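Geranyltranstransferase (Enterococcus faecalis, PDB 3P8L) probably catalyses the magnesium-dependent condensation of isopentenyl diphosphate with geranyl diphosphate to give farnesyl diphosphate and diphosphate. Local coordinates at residues A[68-71]-A[72-75]; A[110-113]-A[114-118]. One frame throughout, in Å; residues are numbered along the deposited sequence.

Contact 1: residues A[68-71]-A[72-75]; sequences EMET and QDYQ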
# COMPACT_ATOMS: atom_id res chain seq x y z
N GLU A 68 -1.45 27.44 -10.85
CA GLU A 68 -0.95 27.77 -9.52
C GLU A 68 -1.05 26.53 -8.62
O GLU A 68 -2.06 25.82 -8.65
CB GLU A 68 -1.74 28.93 -8.92
CG GLU A 68 -1.06 29.55 -7.70
CD GLU A 68 -1.92 30.61 -7.02
OE1 GLU A 68 -1.36 31.37 -6.21
OE2 GLU A 68 -3.14 30.67 -7.29
N MET A 69 0.01 26.28 -7.84
CA MET A 69 0.07 25.15 -6.92
C MET A 69 -1.02 25.23 -5.87
O MET A 69 -1.26 26.28 -5.29
CB MET A 69 1.42 25.09 -6.19
CG MET A 69 2.57 24.71 -7.05
SD MET A 69 2.39 23.19 -7.96
CE MET A 69 3.55 23.61 -9.19
N GLU A 70 -1.68 24.10 -5.64
CA GLU A 70 -2.66 23.98 -4.57
C GLU A 70 -2.29 22.80 -3.68
O GLU A 70 -1.50 21.95 -4.09
CB GLU A 70 -4.05 23.73 -5.14
CG GLU A 70 -4.58 24.77 -6.10
CD GLU A 70 -5.94 24.39 -6.60
OE1 GLU A 70 -6.90 24.51 -5.82
OE2 GLU A 70 -6.05 23.95 -7.77
N THR A 71 -2.86 22.78 -2.48
CA THR A 71 -2.76 21.69 -1.50
C THR A 71 -2.69 20.27 -2.11
O THR A 71 -1.75 19.51 -1.81
CB THR A 71 -3.91 21.79 -0.47
OG1 THR A 71 -3.93 23.12 0.07
CG2 THR A 71 -3.74 20.80 0.67
N GLN A 72 -3.65 19.94 -2.97
CA GLN A 72 -3.73 18.60 -3.57
C GLN A 72 -2.55 18.21 -4.44
O GLN A 72 -2.25 17.01 -4.58
CB GLN A 72 -5.03 18.39 -4.36
CG GLN A 72 -5.22 19.34 -5.54
CD GLN A 72 -6.08 20.54 -5.19
OE1 GLN A 72 -5.90 21.17 -4.14
NE2 GLN A 72 -7.03 20.86 -6.07
N ASP A 73 -1.89 19.20 -5.04
CA ASP A 73 -0.67 18.96 -5.81
C ASP A 73 0.45 18.49 -4.88
O ASP A 73 1.13 17.52 -5.20
CB ASP A 73 -0.21 20.19 -6.59
CG ASP A 73 -1.32 20.79 -7.47
OD1 ASP A 73 -1.36 22.02 -7.63
OD2 ASP A 73 -2.16 20.03 -7.98
N TYR A 74 0.59 19.17 -3.75
CA TYR A 74 1.57 18.79 -2.73
C TYR A 74 1.24 17.45 -2.09
O TYR A 74 2.15 16.69 -1.78
CB TYR A 74 1.73 19.86 -1.65
CG TYR A 74 2.21 21.19 -2.19
CD1 TYR A 74 3.51 21.34 -2.67
CD2 TYR A 74 1.36 22.31 -2.22
CE1 TYR A 74 3.96 22.56 -3.18
CE2 TYR A 74 1.80 23.54 -2.73
CZ TYR A 74 3.10 23.65 -3.21
OH TYR A 74 3.55 24.84 -3.69
N GLN A 75 -0.06 17.19 -1.90
CA GLN A 75 -0.54 15.92 -1.37
C GLN A 75 -0.22 14.75 -2.29
O GLN A 75 0.28 13.72 -1.80
CB GLN A 75 -2.03 15.99 -1.03
CG GLN A 75 -2.28 16.86 0.20
CD GLN A 75 -3.75 17.09 0.49
OE1 GLN A 75 -4.56 17.23 -0.42
NE2 GLN A 75 -4.10 17.14 1.77
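Glu70 and Asp73 carry the polar part of this helix start. Glu70 N donates to Asp73 OD1 at 2.9 Å and nearly straight (167°), reaching the carboxylate from above its plane, and Asp73 N returns a more bent bond to Glu70 O at 2.9 Å. With Glu70 in the N-cap position, the side chain of Asp73 thus holds the backbone N-H of the capping residue. The turn then becomes regular helix: Gln75 N meets Thr71 O in the carbonyl plane at 2.9 Å. Glu70 OE2 forms a salt bridge with Lys67 NZ, which also makes a weak, long ion pair with Asp73 OD1. The Glu70 side chain lies alongside Gln72, with Glu70 CB 3.3 Å from Gln72 OE1.

The apolar part is led by Met69 CB, 3.3 Å from Tyr74 OH. Met69 CG, beside its backbone N (chi1 -70°), stays 3.5 Å from Tyr74 OH, and the side chains cross at about a right angle. Met69 SD makes a longer, oblique Met-aromatic contact, 5.3 Å from the Tyr74 ring centroid and 28° off its normal. Thr71 CG2 touches Gln75 CD at 3.7 Å; Gln75 OE1 is hydrogen-bonded to Gln136 N.

In the fold, the loop after helix 53-64 here turns into helix 71-92. Met69 and Tyr74 pack against helix 13-31, where Tyr74 OH bonds to His17, and both touch Leu59 of helix 53-64.

Contact 2: residues A[110-113]-A[114-118]; sequences KVFG and EATAI
Thr116 meets Phe112 across the break between helices 108-112 and 114-133, and its side chain can be traced atom by atom. CB comes first: Thr116 CB lies 3.5 Å from Phe112 O. There the chain forks. The methyl branch, CG2, is anti to the backbone N of Thr116 and packs 3.6 Å from Phe112 CB, touching the root of that side chain while the ring leads away. The hydroxyl branch stands beside its own backbone N (chi1 -58°) and faces the carbonyl of Phe112. A water joins the two, lying 2.6 Å from Thr116 OG1 and donating to Phe112 O, also at 2.6 Å. Arg37 of helix 36-47 binds both as well, through NE to the hydroxyl and NH2 to the carbonyl.

Gly113 makes the break. Its positive phi (89°) ends the first helix; paired with an extended psi, this is a conformation readily open to glycine, which has no side chain to crowd the preceding carbonyl. From this N-cap position Gly113 O accepts a rather long bond from Ala117 N, 3.3 Å at 151°, opening the next helix.

The chemistry is therefore mixed. A carbonyl at the end of one helix and a threonine hydroxyl in the first turn of the next share a water and a guanidinium group, so the helix-terminal acceptor is satisfied by side chain and solvent, alongside the methyl contact of Thr116 CG2 with Phe112 CB.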
# COMPACT_ATOMS: atom_id res chain seq x y z
N LYS A 110 19.45 -0.70 10.12
CA LYS A 110 20.66 -0.51 10.93
C LYS A 110 20.37 0.35 12.14
O LYS A 110 20.98 0.18 13.20
CB LYS A 110 21.80 0.12 10.12
CG LYS A 110 22.38 -0.81 9.05
CD LYS A 110 22.64 -2.21 9.57
CE LYS A 110 24.00 -2.31 10.24
NZ LYS A 110 24.29 -3.73 10.55
N VAL A 111 19.42 1.26 11.99
CA VAL A 111 19.04 2.05 13.14
C VAL A 111 18.07 1.31 14.07
O VAL A 111 18.32 1.23 15.28
CB VAL A 111 18.54 3.46 12.74
CG1 VAL A 111 18.22 4.28 13.95
CG2 VAL A 111 19.59 4.16 11.92
N PHE A 112 16.99 0.74 13.51
CA PHE A 112 15.83 0.33 14.30
C PHE A 112 15.61 -1.17 14.38
O PHE A 112 14.71 -1.63 15.08
CB PHE A 112 14.56 1.01 13.77
CG PHE A 112 14.56 2.51 13.89
CD1 PHE A 112 14.28 3.12 15.11
CD2 PHE A 112 14.85 3.30 12.79
CE1 PHE A 112 14.28 4.53 15.24
CE2 PHE A 112 14.87 4.69 12.89
CZ PHE A 112 14.57 5.32 14.13
N GLY A 113 16.45 -1.92 13.66
CA GLY A 113 16.29 -3.35 13.52
C GLY A 113 15.40 -3.65 12.31
O GLY A 113 14.65 -2.77 11.84
N GLU A 114 15.47 -4.89 11.84
CA GLU A 114 14.78 -5.30 10.62
C GLU A 114 13.26 -5.33 10.72
O GLU A 114 12.58 -4.92 9.77
CB GLU A 114 15.30 -6.64 10.10
CG GLU A 114 16.64 -6.53 9.43
CD GLU A 114 17.24 -7.90 9.14
OE1 GLU A 114 16.58 -8.74 8.49
OE2 GLU A 114 18.38 -8.13 9.55
N ALA A 115 12.73 -5.76 11.86
CA ALA A 115 11.27 -5.81 12.05
C ALA A 115 10.64 -4.42 11.94
O ALA A 115 9.63 -4.26 11.26
CB ALA A 115 10.91 -6.46 13.37
N THR A 116 11.26 -3.43 12.59
CA THR A 116 10.79 -2.04 12.55
C THR A 116 10.85 -1.44 11.12
O THR A 116 9.94 -0.73 10.72
CB THR A 116 11.56 -1.18 13.53
OG1 THR A 116 11.41 -1.72 14.85
CG2 THR A 116 11.03 0.26 13.54
N ALA A 117 11.89 -1.78 10.37
CA ALA A 117 12.10 -1.32 9.00
C ALA A 117 11.07 -1.93 8.05
O ALA A 117 10.49 -1.23 7.21
CB ALA A 117 13.55 -1.65 8.53
N ILE A 118 10.84 -3.24 8.19
CA ILE A 118 9.79 -3.91 7.43
C ILE A 118 8.43 -3.21 7.69
O ILE A 118 7.75 -2.86 6.74
CB ILE A 118 9.69 -5.42 7.74
CG1 ILE A 118 10.95 -6.15 7.26
CG2 ILE A 118 8.46 -6.05 7.08
CD1 ILE A 118 11.18 -7.49 7.98
O HOH W 1 13.12 -3.66 15.02

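Both contacts are local turns at the starts of helices, 71-92 and 114-133, with no element in common; their centres lie 33 Å apart and their nearest atoms about 20 Å. Neither is deep core. Contact 1 is a surface contact with one buried residue, whereas contact 2 is partly buried and reaches the second subunit, Thr116 packing on its Met163. Their chemistry also differs. In 68-75 a loop enters the helix through an acid side chain hydrogen-bonded to the backbone N-H of the N-cap residue, with a sulfur-aromatic pair turned to helix 13-31. In 110-118 helix follows helix across a glycine, and water and Arg37 add polar links to the backbone bond that begins the second.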